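Local coordinates for PDZ domain protein (PDB 4L8N) that is of unknown function but binds magnesium and combines N-terminal and C-terminal PDZ domains with a DUF4136 domain, at residues A[162-165]-A[166-170]; A[329-333]-A[334-338]; A[414-418]-A[419-423]; A[251-254]-A[255-259]; A[103-107]-A[108-112]. All blocks are in the same frame, centred on the assembly; numbering follows the deposited sequence.

Contact 1 (A[162-165]-A[166-170])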
loop_
_atom_site.group_PDB
_atom_site.type_symbol
_atom_site.label_atom_id
_atom_site.label_comp_id
_atom_site.label_asym_id
_atom_site.label_seq_id
_atom_site.Cartn_x
_atom_site.Cartn_y
_atom_site.Cartn_z
ATOM N N THR A 162 20.302 3.147 16.757
ATOM C CA THR A 162 20.295 3.640 18.128
ATOM C C THR A 162 19.244 4.741 18.260
ATOM O O THR A 162 18.542 4.769 19.273
ATOM C CB THR A 162 21.695 4.090 18.540
ATOM O OG1 THR A 162 22.530 2.938 18.504
ATOM C CG2 THR A 162 21.740 4.695 19.940
ATOM N N VAL A 163 19.106 5.611 17.234
ATOM C CA VAL A 163 18.125 6.711 17.224
ATOM C C VAL A 163 16.721 6.118 17.212
ATOM O O VAL A 163 15.915 6.465 18.077
ATOM C CB VAL A 163 18.352 7.709 16.055
ATOM C CG1 VAL A 163 17.213 8.731 15.956
ATOM C CG2 VAL A 163 19.695 8.415 16.204
ATOM N N ILE A 164 16.455 5.203 16.260
ATOM C CA ILE A 164 15.188 4.484 16.104
ATOM C C ILE A 164 14.771 3.834 17.447
ATOM O O ILE A 164 13.705 4.145 17.964
ATOM C CB ILE A 164 15.276 3.423 14.954
ATOM C CG1 ILE A 164 15.556 4.073 13.579
ATOM C CG2 ILE A 164 13.999 2.571 14.902
ATOM C CD1 ILE A 164 15.879 3.055 12.429
ATOM N N ASN A 165 15.626 2.983 18.020
ATOM C CA ASN A 165 15.355 2.268 19.269
ATOM C C ASN A 165 15.125 3.211 20.472
ATOM O O ASN A 165 14.309 2.901 21.334
ATOM C CB ASN A 165 16.471 1.271 19.560
ATOM C CG ASN A 165 16.563 0.116 18.583
ATOM O OD1 ASN A 165 15.659 -0.155 17.777
ATOM N ND2 ASN A 165 17.628 -0.654 18.698
ATOM N N GLU A 166 15.801 4.360 20.511
ATOM C CA GLU A 166 15.609 5.360 21.563
ATOM C C GLU A 166 14.199 5.966 21.465
ATOM O O GLU A 166 13.585 6.209 22.502
ATOM C CB GLU A 166 16.672 6.460 21.474
ATOM C CG GLU A 166 17.901 6.196 22.325
ATOM C CD GLU A 166 19.034 7.200 22.185
ATOM O OE1 GLU A 166 18.757 8.416 22.044
ATOM O OE2 GLU A 166 20.208 6.767 22.243
ATOM N N CYS A 167 13.682 6.179 20.221
ATOM C CA CYS A 167 12.333 6.698 19.966
ATOM C C CYS A 167 11.287 5.683 20.415
ATOM O O CYS A 167 10.326 6.058 21.103
ATOM C CB CYS A 167 12.142 7.057 18.492
ATOM S SG CYS A 167 13.183 8.416 17.904
ATOM N N ILE A 168 11.464 4.401 20.012
ATOM C CA ILE A 168 10.550 3.320 20.374
ATOM C C ILE A 168 10.585 3.112 21.883
ATOM O O ILE A 168 9.515 2.971 22.491
ATOM C CB ILE A 168 10.829 2.002 19.610
ATOM C CG1 ILE A 168 10.862 2.243 18.093
ATOM C CG2 ILE A 168 9.777 0.910 19.973
ATOM C CD1 ILE A 168 11.638 1.229 17.375
ATOM N N GLU A 169 11.788 3.169 22.497
ATOM C CA GLU A 169 11.926 2.999 23.945
ATOM C C GLU A 169 11.129 4.055 24.702
ATOM O O GLU A 169 10.424 3.692 25.630
ATOM C CB GLU A 169 13.395 3.019 24.390
ATOM C CG GLU A 169 13.603 2.438 25.777
ATOM C CD GLU A 169 15.020 2.502 26.306
ATOM O OE1 GLU A 169 15.964 2.261 25.516
ATOM O OE2 GLU A 169 15.185 2.758 27.522
ATOM N N ASN A 170 11.199 5.332 24.294
ATOM C CA ASN A 170 10.431 6.407 24.934
ATOM C C ASN A 170 8.931 6.174 24.784
ATOM O O ASN A 170 8.211 6.334 25.762
ATOM C CB ASN A 170 10.799 7.815 24.400
ATOM C CG ASN A 170 12.217 8.282 24.704
ATOM O OD1 ASN A 170 12.892 7.798 25.635
ATOM N ND2 ASN A 170 12.701 9.256 23.923
#
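From T162 to N170 the backbone is regular alpha helix: E166, C167, I168 and E169 donate their N-H groups to the carbonyls of T162, V163, I164 and N165, with I168 N 3.0 Å from I164 O. This is the middle of helix 158-175, the crossover helix of a beta-alpha-beta unit between strands 147-150 and 178-179. I164 and I168, one turn apart, run alongside each other toward strands 186-196 and 240-250. The branch methyl CG2 of I164 meets the terminal methyl CD1 of I168 at 3.7 Å. I168 has CG1 beside its own backbone N (chi1 -53°), which carries CD1 back along the helix to that methyl and also to I164 O, 3.6 Å away. On a neighbouring flank V163 and C167 face helix 274-285, where V163 meets R279 and C167 meets V282. Their own touch is looser, V163 CG1 lying 4.5 Å from C167 SG. T162 and E166 form a similar pair one turn apart. The hydroxyl OG1 of T162 is engaged by R158 O, and its methyl, CG2, is left to touch E166 OE2 at 3.5 Å.

Contact 2 (A[329-333]-A[334-338])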
loop_
_atom_site.group_PDB
_atom_site.type_symbol
_atom_site.label_atom_id
_atom_site.label_comp_id
_atom_site.label_asym_id
_atom_site.label_seq_id
_atom_site.Cartn_x
_atom_site.Cartn_y
_atom_site.Cartn_z
ATOM N N SER A 329 -10.066 29.817 40.060
ATOM C CA SER A 329 -9.820 30.567 38.851
ATOM C C SER A 329 -9.397 31.987 39.123
ATOM O O SER A 329 -9.753 32.512 40.174
ATOM C CB SER A 329 -11.092 30.579 38.014
ATOM O OG SER A 329 -12.123 31.317 38.647
ATOM N N PRO A 330 -8.734 32.667 38.147
ATOM C CA PRO A 330 -8.374 34.075 38.355
ATOM C C PRO A 330 -9.584 34.964 38.675
ATOM O O PRO A 330 -9.442 35.846 39.525
ATOM C CB PRO A 330 -7.714 34.471 37.019
ATOM C CG PRO A 330 -7.238 33.215 36.432
ATOM C CD PRO A 330 -8.241 32.179 36.840
ATOM N N ALA A 331 -10.776 34.713 38.054
ATOM C CA ALA A 331 -11.987 35.522 38.292
ATOM C C ALA A 331 -12.532 35.309 39.684
ATOM O O ALA A 331 -13.046 36.264 40.272
ATOM C CB ALA A 331 -13.063 35.233 37.263
ATOM N N TYR A 332 -12.407 34.070 40.229
ATOM C CA TYR A 332 -12.832 33.753 41.597
ATOM C C TYR A 332 -11.931 34.492 42.600
ATOM O O TYR A 332 -12.436 35.132 43.517
ATOM C CB TYR A 332 -12.833 32.231 41.878
ATOM C CG TYR A 332 -13.220 31.929 43.311
ATOM C CD1 TYR A 332 -14.557 31.847 43.690
ATOM C CD2 TYR A 332 -12.254 31.860 44.314
ATOM C CE1 TYR A 332 -14.920 31.646 45.020
ATOM C CE2 TYR A 332 -12.606 31.693 45.648
ATOM C CZ TYR A 332 -13.940 31.571 45.999
ATOM O OH TYR A 332 -14.276 31.400 47.321
ATOM N N ALA A 333 -10.600 34.379 42.415
ATOM C CA ALA A 333 -9.568 35.018 43.230
ATOM C C ALA A 333 -9.701 36.541 43.202
ATOM O O ALA A 333 -9.395 37.190 44.205
ATOM C CB ALA A 333 -8.187 34.607 42.746
ATOM N N ALA A 334 -10.176 37.102 42.059
ATOM C CA ALA A 334 -10.417 38.537 41.856
ATOM C C ALA A 334 -11.715 38.985 42.528
ATOM O O ALA A 334 -11.922 40.183 42.704
ATOM C CB ALA A 334 -10.465 38.859 40.369
ATOM N N GLY A 335 -12.575 38.035 42.883
ATOM C CA GLY A 335 -13.833 38.314 43.564
ATOM C C GLY A 335 -15.081 38.407 42.709
ATOM O O GLY A 335 -16.115 38.892 43.178
ATOM N N ILE A 336 -15.009 37.963 41.446
ATOM C CA ILE A 336 -16.179 37.954 40.555
ATOM C C ILE A 336 -17.088 36.834 41.047
ATOM O O ILE A 336 -16.583 35.783 41.449
ATOM C CB ILE A 336 -15.757 37.785 39.059
ATOM C CG1 ILE A 336 -14.777 38.908 38.616
ATOM C CG2 ILE A 336 -16.967 37.646 38.107
ATOM C CD1 ILE A 336 -15.334 40.331 38.634
ATOM N N ARG A 337 -18.402 37.059 41.065
ATOM C CA ARG A 337 -19.305 36.014 41.533
ATOM C C ARG A 337 -20.493 35.827 40.558
ATOM O O ARG A 337 -20.813 36.776 39.838
ATOM C CB ARG A 337 -19.799 36.322 42.983
ATOM C CG ARG A 337 -18.708 36.250 44.080
ATOM C CD ARG A 337 -18.065 34.863 44.296
ATOM N NE ARG A 337 -17.068 34.894 45.374
ATOM C CZ ARG A 337 -15.758 35.067 45.203
ATOM N NH1 ARG A 337 -15.247 35.179 43.981
ATOM N NH2 ARG A 337 -14.945 35.116 46.254
ATOM N N PRO A 338 -21.174 34.634 40.530
ATOM C CA PRO A 338 -22.340 34.465 39.633
ATOM C C PRO A 338 -23.404 35.542 39.817
ATOM O O PRO A 338 -23.499 36.138 40.895
ATOM C CB PRO A 338 -22.897 33.100 40.031
ATOM C CG PRO A 338 -21.727 32.363 40.569
ATOM C CD PRO A 338 -20.912 33.391 41.289
#
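A331 and I336 are bridged where the short helix 330-333 ends: I336 N bonds back to A331 O at 2.8 Å, while G335 N reaches Y332 O at 3.0 Å. With G335 at positive phi (97°), these two bonds form a Schellman motif, and the chain swings out toward strand 341-345. At the other end S329 is the N-cap, its OG accepting from Y332 N. Short helix and turn fit the small first helix of a PDZ fold, consistent with the C-terminal PDZ domain. A331 CB and I336 CB meet at 4.1 Å, and both side chains pack on V325.

On the outer side R337 folds back over Y332. Its guanidinium lies flat on one ring face, the planes only 6° apart, with CZ 4.0 Å from the ring centroid and displaced from it, almost straight above CE1. NH1 fixes this overlap by donating to Y332 O at 2.8 Å, a nearly straight bond (166°) lying in the guanidinium plane and on a carbonyl lone pair. The same nitrogen reaches I336 O at 2.9 Å. The Y332 carbonyl at the helix end is therefore gripped by two donors, G335 N approaching from above the carbonyl plane and NH1 within it. The positive guanidinium thus sits at the carbonyl end of the short helix, where its charge is probably favourable, while the same group makes a cation-pi contact with the ring.

Contact 3 (A[414-418]-A[419-423])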
loop_
_atom_site.group_PDB
_atom_site.type_symbol
_atom_site.label_atom_id
_atom_site.label_comp_id
_atom_site.label_asym_id
_atom_site.label_seq_id
_atom_site.Cartn_x
_atom_site.Cartn_y
_atom_site.Cartn_z
ATOM N N LEU A 414 -9.820 37.053 25.235
ATOM C CA LEU A 414 -9.457 35.647 25.169
ATOM C C LEU A 414 -8.130 35.462 24.462
ATOM O O LEU A 414 -7.439 34.471 24.735
ATOM C CB LEU A 414 -10.551 34.843 24.444
ATOM C CG LEU A 414 -11.883 34.706 25.206
ATOM C CD1 LEU A 414 -12.999 34.362 24.261
ATOM C CD2 LEU A 414 -11.786 33.712 26.360
ATOM N N TYR A 415 -7.748 36.431 23.579
ATOM C CA TYR A 415 -6.494 36.360 22.828
ATOM C C TYR A 415 -5.583 37.568 23.112
ATOM O O TYR A 415 -4.731 37.896 22.297
ATOM C CB TYR A 415 -6.788 36.198 21.321
ATOM C CG TYR A 415 -7.420 34.863 20.982
ATOM C CD1 TYR A 415 -6.714 33.672 21.145
ATOM C CD2 TYR A 415 -8.759 34.777 20.593
ATOM C CE1 TYR A 415 -7.298 32.437 20.859
ATOM C CE2 TYR A 415 -9.359 33.545 20.319
ATOM C CZ TYR A 415 -8.613 32.380 20.428
ATOM O OH TYR A 415 -9.157 31.158 20.124
ATOM N N TYR A 416 -5.687 38.156 24.314
ATOM C CA TYR A 416 -4.894 39.324 24.704
ATOM C C TYR A 416 -3.401 39.050 24.903
ATOM O O TYR A 416 -2.635 40.009 25.056
ATOM C CB TYR A 416 -5.474 39.987 25.946
ATOM C CG TYR A 416 -6.187 41.258 25.584
ATOM C CD1 TYR A 416 -6.986 41.330 24.439
ATOM C CD2 TYR A 416 -5.994 42.422 26.319
ATOM C CE1 TYR A 416 -7.599 42.520 24.055
ATOM C CE2 TYR A 416 -6.569 43.632 25.921
ATOM C CZ TYR A 416 -7.404 43.666 24.811
ATOM O OH TYR A 416 -8.028 44.833 24.450
ATOM N N PHE A 417 -2.984 37.783 24.850
ATOM C CA PHE A 417 -1.592 37.395 24.985
ATOM C C PHE A 417 -0.867 37.524 23.604
ATOM O O PHE A 417 0.367 37.428 23.539
ATOM C CB PHE A 417 -1.500 35.946 25.549
ATOM C CG PHE A 417 -2.182 34.907 24.679
ATOM C CD1 PHE A 417 -1.538 34.377 23.562
ATOM C CD2 PHE A 417 -3.488 34.504 24.942
ATOM C CE1 PHE A 417 -2.202 33.490 22.710
ATOM C CE2 PHE A 417 -4.139 33.595 24.101
ATOM C CZ PHE A 417 -3.495 33.095 22.996
ATOM N N ALA A 418 -1.638 37.710 22.512
ATOM C CA ALA A 418 -1.125 37.796 21.140
ATOM C C ALA A 418 -0.901 39.255 20.727
ATOM O O ALA A 418 -1.788 40.078 20.957
ATOM C CB ALA A 418 -2.093 37.107 20.188
ATOM N N PRO A 419 0.252 39.605 20.089
ATOM C CA PRO A 419 0.510 41.016 19.740
ATOM C C PRO A 419 -0.313 41.521 18.532
ATOM O O PRO A 419 -0.411 42.741 18.330
ATOM C CB PRO A 419 2.009 41.017 19.453
ATOM C CG PRO A 419 2.272 39.673 18.911
ATOM C CD PRO A 419 1.423 38.768 19.755
ATOM N N TYR A 420 -0.896 40.585 17.729
ATOM C CA TYR A 420 -1.804 40.924 16.630
ATOM C C TYR A 420 -3.244 41.263 17.175
ATOM O O TYR A 420 -4.133 41.572 16.396
ATOM C CB TYR A 420 -1.844 39.826 15.556
ATOM C CG TYR A 420 -1.880 38.405 16.073
ATOM C CD1 TYR A 420 -3.080 37.808 16.445
ATOM C CD2 TYR A 420 -0.727 37.632 16.115
ATOM C CE1 TYR A 420 -3.131 36.483 16.861
ATOM C CE2 TYR A 420 -0.760 36.312 16.547
ATOM C CZ TYR A 420 -1.966 35.735 16.916
ATOM O OH TYR A 420 -2.003 34.428 17.368
ATOM N N ILE A 421 -3.456 41.210 18.505
ATOM C CA ILE A 421 -4.717 41.577 19.157
ATOM C C ILE A 421 -4.413 42.680 20.194
ATOM O O ILE A 421 -5.037 43.732 20.151
ATOM C CB ILE A 421 -5.507 40.370 19.798
ATOM C CG1 ILE A 421 -5.808 39.240 18.797
ATOM C CG2 ILE A 421 -6.771 40.835 20.510
ATOM C CD1 ILE A 421 -6.749 39.557 17.611
ATOM N N ASN A 422 -3.460 42.417 21.113
ATOM C CA ASN A 422 -3.064 43.331 22.176
ATOM C C ASN A 422 -1.577 43.703 22.050
ATOM O O ASN A 422 -0.705 42.993 22.588
ATOM C CB ASN A 422 -3.368 42.741 23.550
ATOM C CG ASN A 422 -3.028 43.653 24.706
ATOM O OD1 ASN A 422 -3.094 44.882 24.603
ATOM N ND2 ASN A 422 -2.644 43.067 25.836
ATOM N N PRO A 423 -1.279 44.841 21.369
ATOM C CA PRO A 423 0.131 45.250 21.202
ATOM C C PRO A 423 0.788 45.638 22.536
ATOM O O PRO A 423 1.904 45.179 22.781
ATOM C CB PRO A 423 0.062 46.409 20.212
ATOM C CG PRO A 423 -1.321 46.915 20.309
ATOM C CD PRO A 423 -2.204 45.786 20.710
#
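The side chain of N422 lies across the face of Y416. Its CB sits over the middle of the ring, 3.8 Å from the centroid, and its amide continues the layer toward CD2 and CE2, the two planes 20° apart. With CG anti to the backbone N (chi1 -178°), the amide reaches back over the tyrosine, and ND2 donates to Y416 O at 3.2 Å. That bond uses a carbonyl lone pair and lies in the plane of the amide, so it sets the rotation of the group. The other amide atom, OD1, bonds to S424 OG, and ND2 is also bonded to N426 O. I421 crosses Y416 at about a right angle, CG2 being 4.0 Å from CD1, and its other branch, CG1, rests on Y415 CB.

The backbone that brings these groups together is two tight turns in the irregular linker between helix 395-402 and strand 429-435. A type I beta turn runs from Y415 to A418; the chain then winds once in helical fashion, A418 O accepting from I421 N at 3.2 Å, above its carbonyl plane, and from N422 N at 2.9 Å. On the far side of this winding the ring of Y420 lies against the A418 methyl in a CH-pi contact: CB is 3.7 Å from the centroid and nearest to CE1, at 3.5 Å. The phenol end of Y420 is held by S118 OG.

Contact 4 (A[251-254]-A[255-259])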
loop_
_atom_site.group_PDB
_atom_site.type_symbol
_atom_site.label_atom_id
_atom_site.label_comp_id
_atom_site.label_asym_id
_atom_site.label_seq_id
_atom_site.Cartn_x
_atom_site.Cartn_y
_atom_site.Cartn_z
ATOM N N GLN A 251 8.078 -13.454 22.950
ATOM C CA GLN A 251 9.147 -14.316 23.445
ATOM C C GLN A 251 8.635 -15.308 24.475
ATOM O O GLN A 251 9.361 -16.245 24.814
ATOM C CB GLN A 251 10.283 -13.498 24.086
ATOM C CG GLN A 251 10.941 -12.431 23.224
ATOM C CD GLN A 251 11.584 -12.967 21.986
ATOM O OE1 GLN A 251 10.994 -12.960 20.909
ATOM N NE2 GLN A 251 12.809 -13.428 22.114
ATOM N N LYS A 252 7.414 -15.110 25.005
ATOM C CA LYS A 252 6.925 -15.972 26.081
ATOM C C LYS A 252 5.711 -16.877 25.737
ATOM O O LYS A 252 5.780 -18.049 26.069
ATOM C CB LYS A 252 6.627 -15.146 27.354
ATOM C CG LYS A 252 5.645 -13.988 27.182
ATOM C CD LYS A 252 5.261 -13.356 28.516
ATOM C CE LYS A 252 3.876 -13.717 28.988
ATOM N NZ LYS A 252 3.587 -13.153 30.338
ATOM N N ASP A 253 4.616 -16.364 25.130
ATOM C CA ASP A 253 3.402 -17.158 24.884
ATOM C C ASP A 253 3.606 -18.163 23.763
ATOM O O ASP A 253 3.333 -19.333 23.988
ATOM C CB ASP A 253 2.181 -16.268 24.601
ATOM C CG ASP A 253 0.847 -16.849 25.022
ATOM O OD1 ASP A 253 0.422 -17.864 24.423
ATOM O OD2 ASP A 253 0.210 -16.269 25.931
ATOM N N ILE A 254 4.010 -17.709 22.553
ATOM C CA ILE A 254 4.335 -18.512 21.351
ATOM C C ILE A 254 5.602 -17.855 20.796
ATOM O O ILE A 254 5.505 -16.914 20.005
ATOM C CB ILE A 254 3.166 -18.630 20.309
ATOM C CG1 ILE A 254 1.910 -19.290 20.919
ATOM C CG2 ILE A 254 3.607 -19.375 19.048
ATOM C CD1 ILE A 254 0.593 -18.958 20.229
ATOM N N PRO A 255 6.792 -18.219 21.313
ATOM C CA PRO A 255 8.022 -17.520 20.896
ATOM C C PRO A 255 8.212 -17.429 19.382
ATOM O O PRO A 255 8.003 -18.412 18.688
ATOM C CB PRO A 255 9.128 -18.368 21.540
ATOM C CG PRO A 255 8.486 -18.933 22.758
ATOM C CD PRO A 255 7.081 -19.243 22.343
ATOM N N GLY A 256 8.559 -16.247 18.890
ATOM C CA GLY A 256 8.801 -16.019 17.469
ATOM C C GLY A 256 7.616 -15.474 16.700
ATOM O O GLY A 256 7.787 -14.966 15.589
ATOM N N ARG A 257 6.400 -15.591 17.281
ATOM C CA ARG A 257 5.143 -15.076 16.721
ATOM C C ARG A 257 5.172 -13.560 16.733
ATOM O O ARG A 257 5.432 -12.958 17.776
ATOM C CB ARG A 257 3.937 -15.600 17.543
ATOM C CG ARG A 257 2.576 -15.010 17.178
ATOM C CD ARG A 257 1.460 -15.557 18.055
ATOM N NE ARG A 257 1.643 -15.200 19.464
ATOM C CZ ARG A 257 0.723 -15.334 20.416
ATOM N NH1 ARG A 257 -0.468 -15.841 20.133
ATOM N NH2 ARG A 257 0.992 -14.971 21.660
ATOM N N VAL A 258 4.920 -12.943 15.568
ATOM C CA VAL A 258 4.843 -11.490 15.469
ATOM C C VAL A 258 3.458 -11.098 15.960
ATOM O O VAL A 258 2.445 -11.539 15.396
ATOM C CB VAL A 258 5.157 -10.953 14.051
ATOM C CG1 VAL A 258 4.944 -9.442 13.990
ATOM C CG2 VAL A 258 6.581 -11.313 13.643
ATOM N N LEU A 259 3.420 -10.330 17.062
ATOM C CA LEU A 259 2.173 -9.886 17.692
ATOM C C LEU A 259 1.585 -8.698 16.959
ATOM O O LEU A 259 0.382 -8.649 16.705
ATOM C CB LEU A 259 2.394 -9.506 19.168
ATOM C CG LEU A 259 2.952 -10.571 20.109
ATOM C CD1 LEU A 259 3.295 -9.955 21.417
ATOM C CD2 LEU A 259 1.935 -11.669 20.384
#
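I254 and R257 are the ends of a type II beta turn in the hairpin loop that joins strands 240-250 and 258-268. R257 N returns to I254 O at 3.2 Å, the donor tilted 23° from the carbonyl plane. P255 and G256 form the corners, and G256 takes positive phi (96°), as the third position of a type II turn requires. The proline ring is turned back over the preceding loop, its CG 3.5 Å from Q251 O.

R257 points toward the loop. Its chain runs out extended from the backbone and then bends at chi3 (63°), which brings the guanidinium alongside I254. The terminal methyl CD1 of I254 covers one face of that group, off its centre: the nearest atom is NH1, at 3.3 Å, with CZ 3.6 Å away. I254 thus uses its CD1 branch against the guanidinium while CG2 stays nearer the aliphatic base of the arginine, 4.1 Å from R257 CB. Within the mixed sheet these two strands are antiparallel neighbours, so the turn closes a beta hairpin of the DUF4136 region, and D250, at the end of the first strand, forms a salt bridge with R257 NH2. NH1 has a second carboxylate partner in D138. D253 approaches the guanidinium obliquely, CB lying 3.4 Å from NH2; its OD1 is 4.0 Å from that nitrogen and well out of the guanidinium plane, so no N-H points at it and any attraction is probably a general one between opposite charges. Across the subunit interface, I254 packs on P255 of the second subunit.

Contact 5 (A[103-107]-A[108-112])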
loop_
_atom_site.group_PDB
_atom_site.type_symbol
_atom_site.label_atom_id
_atom_site.label_comp_id
_atom_site.label_asym_id
_atom_site.label_seq_id
_atom_site.Cartn_x
_atom_site.Cartn_y
_atom_site.Cartn_z
ATOM N N ASN A 103 -27.411 26.840 30.400
ATOM C CA ASN A 103 -27.349 28.149 29.729
ATOM C C ASN A 103 -25.933 28.821 29.766
ATOM O O ASN A 103 -25.794 29.976 29.343
ATOM C CB ASN A 103 -28.382 29.091 30.374
ATOM C CG ASN A 103 -28.132 29.394 31.838
ATOM O OD1 ASN A 103 -27.632 28.561 32.600
ATOM N ND2 ASN A 103 -28.478 30.595 32.267
ATOM N N ALA A 104 -24.900 28.103 30.263
ATOM C CA ALA A 104 -23.528 28.617 30.379
ATOM C C ALA A 104 -22.732 28.477 29.080
ATOM O O ALA A 104 -22.778 27.437 28.412
ATOM C CB ALA A 104 -22.785 27.916 31.508
ATOM N N ILE A 105 -22.043 29.572 28.710
ATOM C CA ILE A 105 -21.125 29.640 27.581
ATOM C C ILE A 105 -19.775 29.833 28.239
ATOM O O ILE A 105 -19.580 30.813 28.971
ATOM C CB ILE A 105 -21.476 30.717 26.499
ATOM C CG1 ILE A 105 -22.862 30.474 25.855
ATOM C CG2 ILE A 105 -20.389 30.807 25.413
ATOM C CD1 ILE A 105 -23.091 29.085 25.090
ATOM N N THR A 106 -18.887 28.853 28.064
ATOM C CA THR A 106 -17.575 28.873 28.687
ATOM C C THR A 106 -16.566 29.583 27.793
ATOM O O THR A 106 -16.774 29.710 26.577
ATOM C CB THR A 106 -17.101 27.448 29.000
ATOM O OG1 THR A 106 -16.817 26.758 27.793
ATOM C CG2 THR A 106 -18.081 26.668 29.837
ATOM N N GLU A 107 -15.448 30.006 28.399
ATOM C CA GLU A 107 -14.342 30.638 27.693
ATOM C C GLU A 107 -13.718 29.651 26.694
ATOM O O GLU A 107 -13.245 30.085 25.652
ATOM C CB GLU A 107 -13.298 31.179 28.674
ATOM C CG GLU A 107 -13.790 32.396 29.451
ATOM C CD GLU A 107 -12.855 32.854 30.553
ATOM O OE1 GLU A 107 -12.208 31.999 31.205
ATOM O OE2 GLU A 107 -12.759 34.085 30.749
ATOM N N ASP A 108 -13.792 28.340 26.965
ATOM C CA ASP A 108 -13.308 27.303 26.046
ATOM C C ASP A 108 -14.168 27.328 24.757
ATOM O O ASP A 108 -13.632 27.294 23.642
ATOM C CB ASP A 108 -13.350 25.921 26.727
ATOM C CG ASP A 108 -12.974 24.767 25.823
ATOM O OD1 ASP A 108 -11.754 24.512 25.660
ATOM O OD2 ASP A 108 -13.901 24.102 25.290
ATOM N N GLN A 109 -15.498 27.446 24.919
ATOM C CA GLN A 109 -16.424 27.500 23.794
ATOM C C GLN A 109 -16.173 28.767 22.956
ATOM O O GLN A 109 -16.016 28.665 21.739
ATOM C CB GLN A 109 -17.881 27.427 24.283
ATOM C CG GLN A 109 -18.269 26.072 24.885
ATOM C CD GLN A 109 -19.636 26.133 25.522
ATOM O OE1 GLN A 109 -19.831 26.694 26.608
ATOM N NE2 GLN A 109 -20.625 25.595 24.837
ATOM N N LEU A 110 -16.076 29.940 23.620
ATOM C CA LEU A 110 -15.838 31.245 22.998
ATOM C C LEU A 110 -14.477 31.316 22.282
ATOM O O LEU A 110 -14.381 31.946 21.227
ATOM C CB LEU A 110 -15.948 32.366 24.034
ATOM C CG LEU A 110 -17.347 32.634 24.602
ATOM C CD1 LEU A 110 -17.273 33.312 25.939
ATOM C CD2 LEU A 110 -18.215 33.440 23.633
ATOM N N ALA A 111 -13.445 30.637 22.820
ATOM C CA ALA A 111 -12.122 30.589 22.194
ATOM C C ALA A 111 -12.214 29.909 20.831
ATOM O O ALA A 111 -11.540 30.326 19.893
ATOM C CB ALA A 111 -11.139 29.859 23.088
ATOM N N SER A 112 -13.092 28.900 20.717
ATOM C CA SER A 112 -13.361 28.168 19.485
ATOM C C SER A 112 -14.221 28.990 18.533
ATOM O O SER A 112 -13.946 28.983 17.331
ATOM C CB SER A 112 -14.050 26.853 19.792
ATOM O OG SER A 112 -13.083 25.854 20.049
#
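The carboxamide of Q109 meets T106 through its oxygen OE1, which two donors reach, each tilted about 20° from the carbonyl plane. T106 N reaches OE1 at 2.8 Å in an almost straight bond (170°), and T106 OG1 donates to the same oxygen at 3.2 Å. K100 NZ is a further partner of OE1, so a cluster of donors fixes the rotation of the amide. Beyond CB the Q109 chain is extended, passing close to the threonine hydroxyl, with CG 3.3 Å from OG1, before it reaches the backbone.

The hydroxyl of T106 also works in the other direction. It stands between the backbone N and the carbonyl carbon (chi1 69°), which turns OG1 to the start of helix 107-113, where it accepts from Q109 N at 3.2 Å. T106 is therefore the N-cap, and the exchange of side chain for backbone in both directions makes a capping box with Q109. The first helical bonds follow, L110 N to T106 O at 3.0 Å and A111 N to E107 O at 2.9 Å. Just outside the box, I105 and L110, the residue before the cap and the fourth of the helix, touch in the manner of a hydrophobic staple: their side chains cross at about a right angle, I105 CG2 against L110 CG at 3.6 Å. L110 continues this apolar patch onto Y314, F411 and L414. E107 points away from the box, and its carboxylate is bonded by T310 OG1, Y413 OH and G311 N.

From the N terminus the order is contact 5, contact 1, contact 4, contact 2, contact 3. All are local and in series, and none encloses or crosses another. Contact 5 caps the start of helix 107-113 after strand 104-105. Contacts 1 and 4 both lie in the DUF4136 region, centres about 22 Å apart, one along a crossover helix and the other closing a turn at a hairpin tip. Contacts 2, 3 and 5 gather on the other side of the chain's centre from contact 4. Contact 2 ends a short helix before strand 341-345, and contact 3 closes turns in a linker. Contacts 3 and 5 touch directly: L414 packs on L110 and E107, and Y415 OH probably bonds to A111 O, tying the late linker to the early helix.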